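Local atomic coordinates of bromodomain protein, putative (Plasmodium falciparum 3D7, PDB entry 4PY6), a protein that probably recognises acetylated lysine, as bromodomains do, through the bromodomain present here, one part of a much longer malaria-parasite protein. Residues 22-35 with 128-140. Residues are numbered along the deposited sequence; the frame is centred on the assembly and turned at random.
Sequences QWEKILRDNVLKLL and LWNKWKEKINNNF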
loop_
_atom_site.group_PDB
_atom_site.type_symbol
_atom_site.label_atom_id
_atom_site.label_comp_id
_atom_site.label_asym_id
_atom_site.label_seq_id
_atom_site.Cartn_x
_atom_site.Cartn_y
_atom_site.Cartn_z
ATOM N N GLN A 22 -24.072 -9.506 -0.997
ATOM C CA GLN A 22 -23.489 -8.476 -0.131
ATOM C C GLN A 22 -21.982 -8.643 0.084
ATOM O O GLN A 22 -21.273 -7.640 0.031
ATOM C CB GLN A 22 -24.267 -8.314 1.189
ATOM C CG GLN A 22 -23.948 -7.022 1.965
ATOM C CD GLN A 22 -24.250 -5.725 1.233
ATOM O OE1 GLN A 22 -25.187 -5.616 0.432
ATOM N NE2 GLN A 22 -23.475 -4.695 1.529
ATOM N N TRP A 23 -21.487 -9.896 0.246
ATOM C CA TRP A 23 -20.049 -10.153 0.409
ATOM C C TRP A 23 -19.257 -9.796 -0.854
ATOM O O TRP A 23 -18.142 -9.296 -0.735
ATOM C CB TRP A 23 -19.743 -11.581 0.907
ATOM C CG TRP A 23 -20.096 -12.690 -0.040
ATOM C CD1 TRP A 23 -21.232 -13.444 -0.027
ATOM C CD2 TRP A 23 -19.270 -13.229 -1.084
ATOM N NE1 TRP A 23 -21.182 -14.394 -1.021
ATOM C CE2 TRP A 23 -19.991 -14.281 -1.689
ATOM C CE3 TRP A 23 -17.997 -12.908 -1.587
ATOM C CZ2 TRP A 23 -19.483 -15.016 -2.768
ATOM C CZ3 TRP A 23 -17.499 -13.630 -2.661
ATOM C CH2 TRP A 23 -18.233 -14.676 -3.234
ATOM N N GLU A 24 -19.855 -10.015 -2.050
ATOM C CA GLU A 24 -19.263 -9.683 -3.353
ATOM C C GLU A 24 -19.150 -8.159 -3.523
ATOM O O GLU A 24 -18.188 -7.685 -4.134
ATOM C CB GLU A 24 -20.089 -10.275 -4.508
ATOM C CG GLU A 24 -20.076 -11.792 -4.597
ATOM C CD GLU A 24 -20.927 -12.390 -5.702
ATOM O OE1 GLU A 24 -22.143 -12.092 -5.749
ATOM O OE2 GLU A 24 -20.387 -13.189 -6.500
ATOM N N LYS A 25 -20.136 -7.402 -2.992
ATOM C CA LYS A 25 -20.189 -5.936 -3.032
ATOM C C LYS A 25 -19.094 -5.303 -2.162
ATOM O O LYS A 25 -18.552 -4.261 -2.538
ATOM C CB LYS A 25 -21.572 -5.427 -2.592
ATOM C CG LYS A 25 -22.640 -5.523 -3.669
ATOM C CD LYS A 25 -24.000 -5.090 -3.145
ATOM C CE LYS A 25 -25.070 -5.179 -4.203
ATOM N NZ LYS A 25 -26.418 -4.891 -3.646
ATOM N N ILE A 26 -18.785 -5.924 -0.997
ATOM C CA ILE A 26 -17.745 -5.469 -0.063
ATOM C C ILE A 26 -16.364 -5.617 -0.724
ATOM O O ILE A 26 -15.551 -4.699 -0.638
ATOM C CB ILE A 26 -17.831 -6.178 1.331
ATOM C CG1 ILE A 26 -19.206 -5.944 2.001
ATOM C CG2 ILE A 26 -16.691 -5.725 2.270
ATOM C CD1 ILE A 26 -19.654 -7.047 2.983
ATOM N N LEU A 27 -16.124 -6.748 -1.415
ATOM C CA LEU A 27 -14.857 -6.999 -2.115
ATOM C C LEU A 27 -14.665 -6.031 -3.275
ATOM O O LEU A 27 -13.552 -5.556 -3.495
ATOM C CB LEU A 27 -14.765 -8.450 -2.627
ATOM C CG LEU A 27 -14.973 -9.576 -1.616
ATOM C CD1 LEU A 27 -14.999 -10.912 -2.304
ATOM C CD2 LEU A 27 -13.925 -9.563 -0.531
ATOM N N ARG A 28 -15.758 -5.723 -3.993
ATOM C CA ARG A 28 -15.774 -4.823 -5.142
ATOM C C ARG A 28 -15.533 -3.360 -4.770
ATOM O O ARG A 28 -14.659 -2.731 -5.362
ATOM C CB ARG A 28 -17.092 -4.989 -5.924
ATOM C CG ARG A 28 -17.214 -4.128 -7.184
ATOM C CD ARG A 28 -18.628 -4.131 -7.738
ATOM N NE ARG A 28 -19.579 -3.471 -6.839
ATOM C CZ ARG A 28 -20.893 -3.437 -7.028
ATOM N NH1 ARG A 28 -21.436 -4.023 -8.089
ATOM N NH2 ARG A 28 -21.679 -2.818 -6.157
ATOM N N ASP A 29 -16.314 -2.821 -3.817
ATOM C CA ASP A 29 -16.267 -1.408 -3.428
ATOM C C ASP A 29 -15.316 -1.024 -2.295
ATOM O O ASP A 29 -14.819 0.104 -2.287
ATOM C CB ASP A 29 -17.688 -0.887 -3.139
ATOM C CG ASP A 29 -18.686 -1.125 -4.260
ATOM O OD1 ASP A 29 -18.388 -0.742 -5.416
ATOM O OD2 ASP A 29 -19.771 -1.674 -3.979
ATOM N N ASN A 30 -15.088 -1.926 -1.328
ATOM C CA ASN A 30 -14.244 -1.623 -0.169
ATOM C C ASN A 30 -12.820 -2.193 -0.224
ATOM O O ASN A 30 -11.960 -1.752 0.546
ATOM C CB ASN A 30 -14.960 -1.988 1.137
ATOM C CG ASN A 30 -16.340 -1.381 1.269
ATOM O OD1 ASN A 30 -17.355 -2.021 0.986
ATOM N ND2 ASN A 30 -16.409 -0.127 1.685
ATOM N N VAL A 31 -12.559 -3.158 -1.128
ATOM C CA VAL A 31 -11.227 -3.757 -1.258
ATOM C C VAL A 31 -10.618 -3.462 -2.638
ATOM O O VAL A 31 -9.629 -2.729 -2.720
ATOM C CB VAL A 31 -11.166 -5.267 -0.865
ATOM C CG1 VAL A 31 -9.725 -5.777 -0.852
ATOM C CG2 VAL A 31 -11.827 -5.525 0.489
ATOM N N LEU A 32 -11.222 -4.012 -3.708
ATOM C CA LEU A 32 -10.776 -3.877 -5.097
ATOM C C LEU A 32 -10.785 -2.436 -5.629
ATOM O O LEU A 32 -9.805 -2.034 -6.257
ATOM C CB LEU A 32 -11.581 -4.830 -6.014
ATOM C CG LEU A 32 -11.243 -4.883 -7.514
ATOM C CD1 LEU A 32 -9.892 -5.530 -7.763
ATOM C CD2 LEU A 32 -12.302 -5.649 -8.270
ATOM N N LYS A 33 -11.871 -1.665 -5.371
ATOM C CA LYS A 33 -12.042 -0.275 -5.831
ATOM C C LYS A 33 -10.890 0.646 -5.414
ATOM O O LYS A 33 -10.480 1.503 -6.200
ATOM C CB LYS A 33 -13.385 0.301 -5.348
ATOM C CG LYS A 33 -13.875 1.511 -6.141
ATOM C CD LYS A 33 -14.208 2.687 -5.227
ATOM C CE LYS A 33 -15.693 2.919 -5.071
ATOM N NZ LYS A 33 -16.276 3.611 -6.251
ATOM N N LEU A 34 -10.373 0.459 -4.186
ATOM C CA LEU A 34 -9.279 1.260 -3.636
ATOM C C LEU A 34 -7.892 0.817 -4.134
ATOM O O LEU A 34 -6.921 1.555 -3.951
ATOM C CB LEU A 34 -9.335 1.292 -2.092
ATOM C CG LEU A 34 -10.628 1.815 -1.438
ATOM C CD1 LEU A 34 -10.566 1.672 0.063
ATOM C CD2 LEU A 34 -10.898 3.275 -1.794
ATOM N N LEU A 35 -7.806 -0.365 -4.777
ATOM C CA LEU A 35 -6.556 -0.921 -5.307
ATOM C C LEU A 35 -6.439 -0.847 -6.830
ATOM O O LEU A 35 -5.349 -0.569 -7.329
ATOM C CB LEU A 35 -6.368 -2.377 -4.849
ATOM C CG LEU A 35 -5.906 -2.592 -3.411
ATOM C CD1 LEU A 35 -6.478 -3.871 -2.859
ATOM C CD2 LEU A 35 -4.389 -2.623 -3.318
ATOM N N LEU A 128 -6.541 -3.988 3.819
ATOM C CA LEU A 128 -7.940 -3.890 3.400
ATOM C C LEU A 128 -8.714 -5.181 3.638
ATOM O O LEU A 128 -9.900 -5.123 3.967
ATOM C CB LEU A 128 -8.054 -3.439 1.933
ATOM C CG LEU A 128 -7.691 -1.976 1.645
ATOM C CD1 LEU A 128 -7.406 -1.768 0.174
ATOM C CD2 LEU A 128 -8.781 -1.020 2.121
ATOM N N TRP A 129 -8.040 -6.342 3.499
ATOM C CA TRP A 129 -8.641 -7.652 3.749
ATOM C C TRP A 129 -8.835 -7.852 5.253
ATOM O O TRP A 129 -9.882 -8.347 5.658
ATOM C CB TRP A 129 -7.795 -8.785 3.146
ATOM C CG TRP A 129 -8.380 -10.151 3.360
ATOM C CD1 TRP A 129 -8.048 -11.039 4.340
ATOM C CD2 TRP A 129 -9.428 -10.765 2.599
ATOM N NE1 TRP A 129 -8.816 -12.174 4.231
ATOM C CE2 TRP A 129 -9.671 -12.035 3.168
ATOM C CE3 TRP A 129 -10.180 -10.371 1.478
ATOM C CZ2 TRP A 129 -10.632 -12.916 2.656
ATOM C CZ3 TRP A 129 -11.130 -11.246 0.970
ATOM C CH2 TRP A 129 -11.354 -12.498 1.561
ATOM N N ASN A 130 -7.840 -7.455 6.070
ATOM C CA ASN A 130 -7.880 -7.565 7.532
ATOM C C ASN A 130 -8.939 -6.644 8.147
ATOM O O ASN A 130 -9.617 -7.040 9.096
ATOM C CB ASN A 130 -6.503 -7.272 8.130
ATOM C CG ASN A 130 -5.954 -8.392 8.982
ATOM O OD1 ASN A 130 -5.942 -8.316 10.216
ATOM N ND2 ASN A 130 -5.468 -9.450 8.341
ATOM N N LYS A 131 -9.078 -5.425 7.596
ATOM C CA LYS A 131 -10.038 -4.404 8.021
ATOM C C LYS A 131 -11.486 -4.851 7.740
ATOM O O LYS A 131 -12.375 -4.575 8.546
ATOM C CB LYS A 131 -9.732 -3.078 7.293
ATOM C CG LYS A 131 -10.577 -1.881 7.715
ATOM C CD LYS A 131 -10.469 -0.753 6.698
ATOM C CE LYS A 131 -11.564 0.279 6.844
ATOM N NZ LYS A 131 -11.353 1.160 8.023
ATOM N N TRP A 132 -11.710 -5.549 6.609
ATOM C CA TRP A 132 -13.041 -5.977 6.184
ATOM C C TRP A 132 -13.426 -7.452 6.385
ATOM O O TRP A 132 -14.609 -7.766 6.239
ATOM C CB TRP A 132 -13.312 -5.519 4.744
ATOM C CG TRP A 132 -13.420 -4.033 4.603
ATOM C CD1 TRP A 132 -12.417 -3.167 4.286
ATOM C CD2 TRP A 132 -14.589 -3.233 4.822
ATOM N NE1 TRP A 132 -12.892 -1.877 4.274
ATOM C CE2 TRP A 132 -14.222 -1.887 4.605
ATOM C CE3 TRP A 132 -15.917 -3.524 5.180
ATOM C CZ2 TRP A 132 -15.137 -0.833 4.718
ATOM C CZ3 TRP A 132 -16.823 -2.478 5.293
ATOM C CH2 TRP A 132 -16.432 -1.153 5.063
ATOM N N LYS A 133 -12.465 -8.344 6.736
ATOM C CA LYS A 133 -12.718 -9.786 6.920
ATOM C C LYS A 133 -13.851 -10.165 7.880
ATOM O O LYS A 133 -14.483 -11.206 7.686
ATOM C CB LYS A 133 -11.430 -10.591 7.188
ATOM C CG LYS A 133 -10.799 -10.390 8.570
ATOM C CD LYS A 133 -9.413 -11.055 8.704
ATOM C CE LYS A 133 -9.409 -12.574 8.704
ATOM N NZ LYS A 133 -10.048 -13.149 9.920
ATOM N N GLU A 134 -14.114 -9.317 8.894
ATOM C CA GLU A 134 -15.175 -9.495 9.887
ATOM C C GLU A 134 -16.544 -9.386 9.199
ATOM O O GLU A 134 -17.359 -10.303 9.323
ATOM C CB GLU A 134 -15.035 -8.445 11.008
ATOM C CG GLU A 134 -15.953 -8.657 12.200
ATOM C CD GLU A 134 -16.284 -7.392 12.969
ATOM O OE1 GLU A 134 -17.459 -6.960 12.920
ATOM O OE2 GLU A 134 -15.373 -6.832 13.619
ATOM N N LYS A 135 -16.776 -8.277 8.462
ATOM C CA LYS A 135 -18.024 -8.021 7.737
ATOM C C LYS A 135 -18.211 -8.966 6.548
ATOM O O LYS A 135 -19.345 -9.329 6.237
ATOM C CB LYS A 135 -18.129 -6.550 7.313
ATOM C CG LYS A 135 -18.622 -5.654 8.439
ATOM C CD LYS A 135 -18.692 -4.192 8.026
ATOM C CE LYS A 135 -19.327 -3.315 9.083
ATOM N NZ LYS A 135 -18.445 -3.128 10.267
ATOM N N ILE A 136 -17.097 -9.381 5.908
ATOM C CA ILE A 136 -17.066 -10.318 4.780
ATOM C C ILE A 136 -17.586 -11.695 5.238
ATOM O O ILE A 136 -18.458 -12.265 4.578
ATOM C CB ILE A 136 -15.636 -10.372 4.158
ATOM C CG1 ILE A 136 -15.364 -9.126 3.287
ATOM C CG2 ILE A 136 -15.402 -11.655 3.354
ATOM C CD1 ILE A 136 -13.875 -8.787 3.079
ATOM N N ASN A 137 -17.062 -12.202 6.375
ATOM C CA ASN A 137 -17.449 -13.481 6.977
ATOM C C ASN A 137 -18.900 -13.443 7.467
ATOM O O ASN A 137 -19.623 -14.426 7.300
ATOM C CB ASN A 137 -16.494 -13.847 8.121
ATOM C CG ASN A 137 -16.670 -15.241 8.677
ATOM O OD1 ASN A 137 -16.638 -16.244 7.954
ATOM N ND2 ASN A 137 -16.807 -15.338 9.992
ATOM N N ASN A 138 -19.326 -12.297 8.042
ATOM C CA ASN A 138 -20.683 -12.074 8.547
ATOM C C ASN A 138 -21.719 -12.035 7.420
ATOM O O ASN A 138 -22.852 -12.472 7.629
ATOM C CB ASN A 138 -20.750 -10.797 9.389
ATOM C CG ASN A 138 -22.026 -10.659 10.183
ATOM O OD1 ASN A 138 -22.276 -11.393 11.143
ATOM N ND2 ASN A 138 -22.864 -9.708 9.800
ATOM N N ASN A 139 -21.335 -11.515 6.235
ATOM C CA ASN A 139 -22.217 -11.433 5.066
ATOM C C ASN A 139 -22.141 -12.671 4.151
ATOM O O ASN A 139 -22.808 -12.714 3.114
ATOM C CB ASN A 139 -21.996 -10.131 4.296
ATOM C CG ASN A 139 -22.616 -8.939 4.973
ATOM O OD1 ASN A 139 -23.828 -8.716 4.901
ATOM N ND2 ASN A 139 -21.801 -8.150 5.649
ATOM N N PHE A 140 -21.355 -13.685 4.552
ATOM C CA PHE A 140 -21.210 -14.927 3.804
ATOM C C PHE A 140 -21.772 -16.108 4.594
ATOM O O PHE A 140 -21.346 -16.364 5.723
ATOM C CB PHE A 140 -19.746 -15.164 3.377
ATOM C CG PHE A 140 -19.495 -16.497 2.705
ATOM C CD1 PHE A 140 -19.953 -16.743 1.415
ATOM C CD2 PHE A 140 -18.803 -17.507 3.363
ATOM C CE1 PHE A 140 -19.735 -17.980 0.802
ATOM C CE2 PHE A 140 -18.579 -18.741 2.746
ATOM C CZ PHE A 140 -19.048 -18.970 1.472
HETATM O O HOH W 1 -23.944 -11.865 0.827
HETATM O O HOH W 2 -12.275 0.119 2.536
#
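Leu-27 and Ile-136 meet at the buried middle of this antiparallel helix pair (axes 159° apart, 9.0 Å at closest approach). Leu-27 CD2 touches Ile-136 CD1 (3.7 Å) and, obliquely, the CZ3 corner of Trp-129, while Ile-26 CG2 lies on Ile-136 CG1 and Trp-132 CE3. At one end the edge of Phe-140 meets the five-membered ring of Trp-23 in a T-shaped stack (planes 84° apart, centroids 5.1 Å). Glu-24 CG covers the other face of that indole, which chi1 of 66° swings between N and carbonyl carbon. Leu-128 closes the other end, CD1 against Leu-35 CD1 and CD2 against Leu-34 CD1.

The more open flank is more polar. Asn-30 lays CB 3.8 Å from the centroid of the Trp-132 five-membered ring, a CH-pi contact, its amide stacked over the indole. No direct hydrogen bond joins the segments; one water accepts from Trp-132 NE1 and donates to Asn-30 O (2.7 Å). At the far end, a second links Trp-23 N to Asn-139 O. Asn-139 ND2 bonds Lys-135 O (2.8 Å).

The contact packs the first and last helices of the bromodomain bundle together; Leu-27 continues onto Leu-79 (helix 72-81) and Phe-90 (helix 87-104), Ile-136 onto Pro-87.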